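Local coordinates for protein mandelate racemase / muconate lactonizing enzyme (Burkholderia pseudomallei, PDB 2POD) that is of undetermined function but belongs to the enolase superfamily, carries a sodium ion in its barrel, and may act as a lyase, at residues I8-P13 / L20-H25; A40-A45 / A79-R84; E185-Y190 / S223-P228. All coordinates share one frame; numbering follows the deposited sequence.

Contact 1: I8-P13 / L20-H25; sequences IETLRP and LWVLVH
Ile8 to Pro13 and Leu20 to His25 run antiparallel, their short axes 161° apart and 4.6 Å from each other at the closest point. Glu9 with Leu23 and Leu11 with Trp21 are hydrogen-bonded pairs; Ile8 with Val24 and Thr10 with Val22 are non-hydrogen-bonded pairs. The bond from Glu9 N to Leu23 O is 2.7 Å, and Leu23 N returns one to Glu9 O. Trp21 O is used twice, by Leu11 N and by a CA-H...O contact from Thr10.

The two strands form a beta hairpin. It supplies the two central strands of the four-stranded antiparallel sheet in the N-terminal domain, a capping domain in this superfamily. Strand 31-37 flanks one edge of the hairpin and strand 394-400 the other.

The face bearing Ile8, Thr10, Val22 and Val24 packs on helix 40-55. Ile8 straddles two valines: CG2 meets Val22 CG1 at 3.9 Å, and CG1 lies beside Val24 CG2. Leu20 CD1 reaches Thr10 CB and Arg12 CG, both at 3.8 Å. Thr10 and Arg12 have their polar ends on Glu44.

On the other face Glu9 is extended beyond CG, which carries its carboxylate to His25. His25 NE2 donates to Glu9 OE2 at 2.8 Å with an angle of 160°. It meets the anti side of the carboxylate, and OE2 lies close to the imidazole plane. Glu9 OE1 pairs with Arg389, so both oxygens are engaged. Farther along, Pro13 CG comes obliquely to Trp21 CZ3 at 3.6 Å, while Trp21 NE1 bonds Glu35.

Contact 2: A40-A45 / A79-R84; sequences ACSAEA and AGAEMR
Ser42 and Ala81 meet where the first turns of helices 40-55 and 81-101 come together. Ala81 CB points at the other helix and touches three parts of it. It lies 3.5 Å from Ser42 OG, 3.7 Å from Ser42 O and 3.8 Å from Ala43 N. Ala43 adds its own CB, 3.9 Å from Ala81 O. The small side chains allow a close approach, with the CA atoms of Ala43 and Ala81 only 4.4 Å apart.

Ser42 holds OG between its backbone N and carbonyl carbon (chi1 62°). OG hydrogen-bonds Gly39 O, just before the helix. It also lies at the edge of the Arg84 guanidinium, near its plane, with NH1 at 3.2 Å.

Arg84 starts with CG anti to its carbonyl carbon, runs extended through chi2 and bends at chi3 (-46°). The bend folds the guanidinium back over the start of its own helix, where Ala81 CA sits against one face, off centre. NH2 donates to a lone pair of Ala79 O at 3.1 Å, at a bent angle of 140°. Beyond the two segments, Arg84 NH2 also forms a salt bridge with Glu82 of the second subunit. NH1 bonds Gly39 O, which therefore receives both Ser42 and Arg84. These partners fix the rotation of the buried guanidinium, and the carboxylate probably balances its charge.

Gly80 is the N-cap residue of helix 81-101. Ala81 and Ala45 each pack on their counterparts in the second subunit. The site is thus a helix-helix contact of the enolase-type N-terminal domain, set at a subunit interface.

Contact 3: E185-Y190 / S223-P228; sequences EASDGY and SLWNLP
Asn226 and Tyr190 stack between two loops of the C-terminal barrel domain. One is a type I' beta turn from Ser187 to Tyr190. The other follows strand 216-220 and leads into helix 227-237, with Asn226 at its N-cap position.

Asn226 CB points toward the turn and lies 3.5 Å from Gly189 O. It also touches the Tyr190 ring at CE2. CG is anti to the carbonyl carbon, which brings it to the ring, and chi2 of -85° turns the amide flat over one face; amide and ring planes are 3° apart. CG is 3.4 Å from Tyr190 CE2. OD1 sits near the outer end of the ring, 3.8 Å from CE2. ND2 lies over the rim, 3.3 Å from Tyr190 CZ. His316 of the third subunit packs on Asn226, and Pro341 of that subunit on Tyr190.

Gly189, with positive phi, lies close against the second loop. Its CA makes a CA-H...O contact with Leu224 O and lies obliquely at the Trp225 ring, 3.7 Å from CE3. The Trp225 ring also packs on helices 181-184 and 227-237. The loops are joined by a backbone bond from Asn226 N to Gly189 O, 2.8 Å long, with an N-H...O angle of 168°.

In the fold
From the N terminus, contact 1 closes first, a hairpin with six residues between its segments. Contact 2 then closes a longer loop of 33 residues and joins the starts of two helices in the same domain. Contact 3 closes a loop of 32 residues in the barrel domain. The three follow in series; none nests in or crosses another. Contacts 1 and 2 touch through Glu44, which takes Arg12 NE in a salt bridge and probably a hydrogen bond from Thr10, tying sheet to helix 40-55. Contact 3 stands apart, its centre about 27 Å from that of contact 2. The sodium ion bound by Glu220, Glu246 and Glu272 belongs to the barrel.

Contact 1: I8-P13 / L20-H25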
loop_
_atom_site.group_PDB
_atom_site.type_symbol
_atom_site.label_atom_id
_atom_site.label_comp_id
_atom_site.label_asym_id
_atom_site.label_seq_id
_atom_site.Cartn_x
_atom_site.Cartn_y
_atom_site.Cartn_z
ATOM N N ILE B 8 -3.670 34.928 -36.863
ATOM C CA ILE B 8 -4.613 34.040 -36.183
ATOM C C ILE B 8 -5.981 34.716 -36.056
ATOM O O ILE B 8 -6.080 35.841 -35.577
ATOM C CB ILE B 8 -4.057 33.549 -34.792
ATOM C CG1 ILE B 8 -2.938 32.515 -35.003
ATOM C CG2 ILE B 8 -5.162 32.937 -33.931
ATOM C CD1 ILE B 8 -1.985 32.358 -33.842
ATOM N N GLU B 9 -7.028 34.025 -36.501
ATOM C CA GLU B 9 -8.379 34.584 -36.532
ATOM C C GLU B 9 -9.298 33.761 -35.649
ATOM O O GLU B 9 -9.343 32.547 -35.785
ATOM C CB GLU B 9 -8.934 34.534 -37.958
ATOM C CG GLU B 9 -8.580 35.709 -38.827
ATOM C CD GLU B 9 -9.464 35.798 -40.060
ATOM O OE1 GLU B 9 -10.320 36.708 -40.110
ATOM O OE2 GLU B 9 -9.308 34.954 -40.974
ATOM N N THR B 10 -10.057 34.415 -34.773
ATOM C CA THR B 10 -11.150 33.733 -34.074
ATOM C C THR B 10 -12.521 34.133 -34.606
ATOM O O THR B 10 -12.752 35.291 -34.958
ATOM C CB THR B 10 -11.104 33.949 -32.551
ATOM O OG1 THR B 10 -11.139 35.352 -32.266
ATOM C CG2 THR B 10 -9.836 33.331 -31.958
ATOM N N LEU B 11 -13.422 33.158 -34.670
ATOM C CA LEU B 11 -14.754 33.370 -35.202
ATOM C C LEU B 11 -15.766 32.922 -34.159
ATOM O O LEU B 11 -15.779 31.751 -33.764
ATOM C CB LEU B 11 -14.962 32.550 -36.486
ATOM C CG LEU B 11 -14.055 32.517 -37.729
ATOM C CD1 LEU B 11 -14.931 32.167 -38.914
ATOM C CD2 LEU B 11 -13.296 33.804 -38.024
ATOM N N ARG B 12 -16.614 33.849 -33.720
ATOM C CA ARG B 12 -17.683 33.538 -32.774
ATOM C C ARG B 12 -19.075 33.757 -33.376
ATOM O O ARG B 12 -19.557 34.891 -33.435
ATOM C CB ARG B 12 -17.539 34.377 -31.506
ATOM C CG ARG B 12 -16.418 33.955 -30.576
ATOM C CD ARG B 12 -16.600 34.545 -29.177
ATOM N NE ARG B 12 -16.372 35.990 -29.148
ATOM C CZ ARG B 12 -17.334 36.908 -29.075
ATOM N NH1 ARG B 12 -17.020 38.195 -29.060
ATOM N NH2 ARG B 12 -18.607 36.544 -29.017
ATOM N N PRO B 13 -19.736 32.673 -33.813
ATOM C CA PRO B 13 -21.085 32.842 -34.358
ATOM C C PRO B 13 -22.127 32.970 -33.253
ATOM O O PRO B 13 -22.190 32.111 -32.374
ATOM C CB PRO B 13 -21.304 31.563 -35.174
ATOM C CG PRO B 13 -20.323 30.554 -34.632
ATOM C CD PRO B 13 -19.291 31.265 -33.810
ATOM N N LEU B 20 -16.476 28.087 -30.847
ATOM C CA LEU B 20 -15.390 28.937 -31.298
ATOM C C LEU B 20 -14.611 28.260 -32.415
ATOM O O LEU B 20 -14.145 27.139 -32.250
ATOM C CB LEU B 20 -14.478 29.320 -30.129
ATOM C CG LEU B 20 -13.204 30.116 -30.422
ATOM C CD1 LEU B 20 -13.539 31.534 -30.852
ATOM C CD2 LEU B 20 -12.302 30.142 -29.196
ATOM N N TRP B 21 -14.488 28.943 -33.552
ATOM C CA TRP B 21 -13.523 28.562 -34.573
ATOM C C TRP B 21 -12.261 29.390 -34.490
ATOM O O TRP B 21 -12.299 30.541 -34.070
ATOM C CB TRP B 21 -14.127 28.664 -35.964
ATOM C CG TRP B 21 -15.170 27.645 -36.211
ATOM C CD1 TRP B 21 -15.046 26.298 -36.071
ATOM C CD2 TRP B 21 -16.510 27.886 -36.644
ATOM N NE1 TRP B 21 -16.229 25.676 -36.391
ATOM C CE2 TRP B 21 -17.146 26.630 -36.747
ATOM C CE3 TRP B 21 -17.236 29.041 -36.957
ATOM C CZ2 TRP B 21 -18.477 26.493 -37.162
ATOM C CZ3 TRP B 21 -18.563 28.906 -37.364
ATOM C CH2 TRP B 21 -19.170 27.640 -37.455
ATOM N N VAL B 22 -11.138 28.773 -34.851
ATOM C CA VAL B 22 -9.855 29.465 -34.954
ATOM C C VAL B 22 -9.223 29.142 -36.305
ATOM O O VAL B 22 -9.255 27.994 -36.751
ATOM C CB VAL B 22 -8.864 29.070 -33.817
ATOM C CG1 VAL B 22 -7.645 29.985 -33.829
ATOM C CG2 VAL B 22 -9.533 29.153 -32.469
ATOM N N LEU B 23 -8.668 30.166 -36.951
ATOM C CA LEU B 23 -7.980 30.024 -38.229
ATOM C C LEU B 23 -6.551 30.507 -38.094
ATOM O O LEU B 23 -6.317 31.622 -37.629
ATOM C CB LEU B 23 -8.690 30.834 -39.317
ATOM C CG LEU B 23 -10.035 30.325 -39.837
ATOM C CD1 LEU B 23 -10.733 31.423 -40.619
ATOM C CD2 LEU B 23 -9.866 29.091 -40.701
ATOM N N VAL B 24 -5.600 29.666 -38.496
ATOM C CA VAL B 24 -4.179 30.006 -38.405
ATOM C C VAL B 24 -3.602 30.158 -39.810
ATOM O O VAL B 24 -3.568 29.197 -40.580
ATOM C CB VAL B 24 -3.380 28.943 -37.589
ATOM C CG1 VAL B 24 -1.881 29.247 -37.597
ATOM C CG2 VAL B 24 -3.897 28.869 -36.157
ATOM N N HIS B 25 -3.161 31.371 -40.135
ATOM C CA HIS B 25 -2.726 31.706 -41.493
ATOM C C HIS B 25 -1.209 31.697 -41.597
ATOM O O HIS B 25 -0.515 32.144 -40.679
ATOM C CB HIS B 25 -3.252 33.087 -41.911
ATOM C CG HIS B 25 -4.742 33.195 -41.907
ATOM N ND1 HIS B 25 -5.538 32.542 -42.821
ATOM C CD2 HIS B 25 -5.584 33.878 -41.095
ATOM C CE1 HIS B 25 -6.807 32.814 -42.572
ATOM N NE2 HIS B 25 -6.862 33.626 -41.533
#

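Contact 2: A40-A45 / A79-R84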
loop_
_atom_site.group_PDB
_atom_site.type_symbol
_atom_site.label_atom_id
_atom_site.label_comp_id
_atom_site.label_asym_id
_atom_site.label_seq_id
_atom_site.Cartn_x
_atom_site.Cartn_y
_atom_site.Cartn_z
ATOM N N ALA B 40 -16.632 30.398 -25.091
ATOM C CA ALA B 40 -16.003 30.891 -26.316
ATOM C C ALA B 40 -15.282 32.218 -26.147
ATOM O O ALA B 40 -14.168 32.374 -26.645
ATOM C CB ALA B 40 -17.015 30.974 -27.456
ATOM N N CYS B 41 -15.909 33.162 -25.444
ATOM C CA CYS B 41 -15.313 34.483 -25.207
ATOM C C CYS B 41 -14.052 34.439 -24.364
ATOM O O CYS B 41 -13.157 35.247 -24.568
ATOM C CB CYS B 41 -16.308 35.440 -24.551
ATOM S SG CYS B 41 -17.664 35.912 -25.610
ATOM N N SER B 42 -13.990 33.509 -23.412
ATOM C CA SER B 42 -12.830 33.410 -22.534
ATOM C C SER B 42 -11.660 32.711 -23.217
ATOM O O SER B 42 -10.508 33.131 -23.065
ATOM C CB SER B 42 -13.185 32.764 -21.192
ATOM O OG SER B 42 -13.655 31.437 -21.346
ATOM N N ALA B 43 -11.966 31.663 -23.982
ATOM C CA ALA B 43 -10.978 31.020 -24.847
ATOM C C ALA B 43 -10.438 31.951 -25.938
ATOM O O ALA B 43 -9.223 31.990 -26.170
ATOM C CB ALA B 43 -11.538 29.732 -25.445
ATOM N N GLU B 44 -11.328 32.712 -26.581
ATOM C CA GLU B 44 -10.929 33.720 -27.571
ATOM C C GLU B 44 -10.029 34.794 -26.957
ATOM O O GLU B 44 -8.986 35.138 -27.518
ATOM C CB GLU B 44 -12.159 34.362 -28.239
ATOM C CG GLU B 44 -11.853 35.611 -29.067
ATOM C CD GLU B 44 -13.082 36.227 -29.705
ATOM O OE1 GLU B 44 -13.288 36.019 -30.924
ATOM O OE2 GLU B 44 -13.833 36.926 -28.990
ATOM N N ALA B 45 -10.429 35.302 -25.796
ATOM C CA ALA B 45 -9.675 36.352 -25.126
ATOM C C ALA B 45 -8.277 35.887 -24.737
ATOM O O ALA B 45 -7.323 36.654 -24.851
ATOM C CB ALA B 45 -10.430 36.871 -23.920
ATOM N N ALA B 79 -9.516 21.683 -17.980
ATOM C CA ALA B 79 -10.020 22.127 -19.271
ATOM C C ALA B 79 -10.515 23.580 -19.275
ATOM O O ALA B 79 -11.526 23.889 -19.906
ATOM C CB ALA B 79 -11.137 21.190 -19.722
ATOM N N GLY B 80 -9.793 24.468 -18.595
ATOM C CA GLY B 80 -10.127 25.898 -18.575
ATOM C C GLY B 80 -9.912 26.627 -19.896
ATOM O O GLY B 80 -9.552 26.008 -20.899
ATOM N N ALA B 81 -10.126 27.946 -19.890
ATOM C CA ALA B 81 -10.092 28.761 -21.120
ATOM C C ALA B 81 -8.767 28.640 -21.863
ATOM O O ALA B 81 -8.744 28.438 -23.077
ATOM C CB ALA B 81 -10.393 30.219 -20.814
ATOM N N GLU B 82 -7.677 28.744 -21.114
ATOM C CA GLU B 82 -6.329 28.468 -21.615
ATOM C C GLU B 82 -6.226 27.113 -22.339
ATOM O O GLU B 82 -5.731 27.045 -23.470
ATOM C CB GLU B 82 -5.322 28.533 -20.461
ATOM C CG GLU B 82 -5.191 29.910 -19.774
ATOM C CD GLU B 82 -6.189 30.157 -18.640
ATOM O OE1 GLU B 82 -7.093 29.325 -18.414
ATOM O OE2 GLU B 82 -6.066 31.208 -17.976
HETATM N N MSE B 83 -6.721 26.056 -21.693
HETATM C CA MSE B 83 -6.643 24.692 -22.226
HETATM C C MSE B 83 -7.454 24.482 -23.501
HETATM O O MSE B 83 -7.007 23.793 -24.414
HETATM C CB MSE B 83 -7.087 23.681 -21.162
HETATM C CG MSE B 83 -6.894 22.224 -21.540
HETATM SE SE MSE B 83 -5.041 21.671 -21.813
HETATM C CE MSE B 83 -4.187 22.432 -20.235
ATOM N N ARG B 84 -8.646 25.065 -23.547
ATOM C CA ARG B 84 -9.507 24.981 -24.729
ATOM C C ARG B 84 -8.957 25.813 -25.895
ATOM O O ARG B 84 -9.059 25.414 -27.053
ATOM C CB ARG B 84 -10.935 25.412 -24.384
ATOM C CG ARG B 84 -11.648 24.507 -23.380
ATOM C CD ARG B 84 -13.146 24.845 -23.261
ATOM N NE ARG B 84 -13.399 26.279 -23.132
ATOM C CZ ARG B 84 -13.390 26.959 -21.987
ATOM N NH1 ARG B 84 -13.626 28.260 -22.000
ATOM N NH2 ARG B 84 -13.145 26.353 -20.832
#

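Contact 3: E185-Y190 / S223-P228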
loop_
_atom_site.group_PDB
_atom_site.type_symbol
_atom_site.label_atom_id
_atom_site.label_comp_id
_atom_site.label_asym_id
_atom_site.label_seq_id
_atom_site.Cartn_x
_atom_site.Cartn_y
_atom_site.Cartn_z
ATOM N N GLU B 185 -30.319 18.335 -9.038
ATOM C CA GLU B 185 -30.338 19.751 -8.654
ATOM C C GLU B 185 -31.171 20.059 -7.408
ATOM O O GLU B 185 -30.930 21.058 -6.730
ATOM C CB GLU B 185 -30.757 20.647 -9.830
ATOM C CG GLU B 185 -32.022 20.199 -10.575
ATOM C CD GLU B 185 -33.217 21.118 -10.343
ATOM O OE1 GLU B 185 -33.073 22.351 -10.504
ATOM O OE2 GLU B 185 -34.305 20.599 -10.008
ATOM N N ALA B 186 -32.137 19.194 -7.108
ATOM C CA ALA B 186 -32.957 19.318 -5.902
ATOM C C ALA B 186 -32.166 19.100 -4.612
ATOM O O ALA B 186 -32.498 19.669 -3.566
ATOM C CB ALA B 186 -34.138 18.358 -5.967
ATOM N N SER B 187 -31.124 18.275 -4.694
ATOM C CA SER B 187 -30.385 17.832 -3.512
ATOM C C SER B 187 -28.879 18.076 -3.611
ATOM O O SER B 187 -28.116 17.567 -2.786
ATOM C CB SER B 187 -30.650 16.349 -3.260
ATOM O OG SER B 187 -30.195 15.565 -4.350
ATOM N N ASP B 188 -28.471 18.850 -4.622
ATOM C CA ASP B 188 -27.059 19.068 -4.993
ATOM C C ASP B 188 -26.246 17.785 -5.212
ATOM O O ASP B 188 -25.039 17.750 -4.974
ATOM C CB ASP B 188 -26.358 20.029 -4.024
ATOM C CG ASP B 188 -26.988 21.417 -4.017
ATOM O OD1 ASP B 188 -26.712 22.206 -4.951
ATOM O OD2 ASP B 188 -27.759 21.719 -3.076
ATOM N N GLY B 189 -26.932 16.740 -5.670
ATOM C CA GLY B 189 -26.327 15.448 -5.947
ATOM C C GLY B 189 -25.953 14.636 -4.720
ATOM O O GLY B 189 -25.110 13.740 -4.806
ATOM N N TYR B 190 -26.572 14.938 -3.581
ATOM C CA TYR B 190 -26.321 14.175 -2.364
ATOM C C TYR B 190 -27.418 13.176 -2.046
ATOM O O TYR B 190 -27.265 12.364 -1.136
ATOM C CB TYR B 190 -26.051 15.095 -1.174
ATOM C CG TYR B 190 -24.761 15.862 -1.312
ATOM C CD1 TYR B 190 -24.762 17.190 -1.735
ATOM C CD2 TYR B 190 -23.535 15.257 -1.029
ATOM C CE1 TYR B 190 -23.578 17.900 -1.869
ATOM C CE2 TYR B 190 -22.340 15.963 -1.156
ATOM C CZ TYR B 190 -22.372 17.278 -1.584
ATOM O OH TYR B 190 -21.195 17.979 -1.715
ATOM N N SER B 223 -21.288 14.388 -14.196
ATOM C CA SER B 223 -20.557 14.735 -12.954
ATOM C C SER B 223 -21.443 15.290 -11.829
ATOM O O SER B 223 -20.979 16.047 -10.979
ATOM C CB SER B 223 -19.376 15.688 -13.235
ATOM O OG SER B 223 -18.532 15.200 -14.261
ATOM N N LEU B 224 -22.717 14.905 -11.826
ATOM C CA LEU B 224 -23.738 15.604 -11.035
ATOM C C LEU B 224 -23.917 14.993 -9.646
ATOM O O LEU B 224 -24.502 15.604 -8.758
ATOM C CB LEU B 224 -25.079 15.634 -11.782
ATOM C CG LEU B 224 -25.219 16.564 -12.993
ATOM C CD1 LEU B 224 -26.537 16.321 -13.719
ATOM C CD2 LEU B 224 -25.092 18.029 -12.587
ATOM N N TRP B 225 -23.397 13.787 -9.461
ATOM C CA TRP B 225 -23.681 13.023 -8.260
ATOM C C TRP B 225 -22.474 12.908 -7.348
ATOM O O TRP B 225 -21.343 12.800 -7.806
ATOM C CB TRP B 225 -24.224 11.652 -8.641
ATOM C CG TRP B 225 -25.561 11.749 -9.327
ATOM C CD1 TRP B 225 -25.810 11.643 -10.668
ATOM C CD2 TRP B 225 -26.825 12.001 -8.702
ATOM N NE1 TRP B 225 -27.152 11.794 -10.910
ATOM C CE2 TRP B 225 -27.799 12.019 -9.722
ATOM C CE3 TRP B 225 -27.231 12.201 -7.373
ATOM C CZ2 TRP B 225 -29.160 12.235 -9.459
ATOM C CZ3 TRP B 225 -28.579 12.420 -7.109
ATOM C CH2 TRP B 225 -29.530 12.431 -8.150
ATOM N N ASN B 226 -22.724 12.950 -6.047
ATOM C CA ASN B 226 -21.702 12.614 -5.076
ATOM C C ASN B 226 -21.824 11.156 -4.682
ATOM O O ASN B 226 -22.643 10.438 -5.263
ATOM C CB ASN B 226 -21.769 13.552 -3.877
ATOM C CG ASN B 226 -21.249 14.927 -4.205
ATOM O OD1 ASN B 226 -20.042 15.188 -4.139
ATOM N ND2 ASN B 226 -22.159 15.822 -4.576
ATOM N N LEU B 227 -21.013 10.713 -3.722
ATOM C CA LEU B 227 -20.727 9.290 -3.596
ATOM C C LEU B 227 -21.889 8.352 -3.223
ATOM O O LEU B 227 -22.172 7.438 -3.997
ATOM C CB LEU B 227 -19.447 9.013 -2.805
ATOM C CG LEU B 227 -18.970 7.563 -2.816
ATOM C CD1 LEU B 227 -18.227 7.201 -4.097
ATOM C CD2 LEU B 227 -18.114 7.307 -1.599
ATOM N N PRO B 228 -22.569 8.575 -2.064
ATOM C CA PRO B 228 -23.692 7.660 -1.761
ATOM C C PRO B 228 -24.819 7.511 -2.811
ATOM O O PRO B 228 -25.174 6.365 -3.127
ATOM C CB PRO B 228 -24.219 8.145 -0.400
ATOM C CG PRO B 228 -23.141 8.997 0.155
ATOM C CD PRO B 228 -22.385 9.581 -0.995
#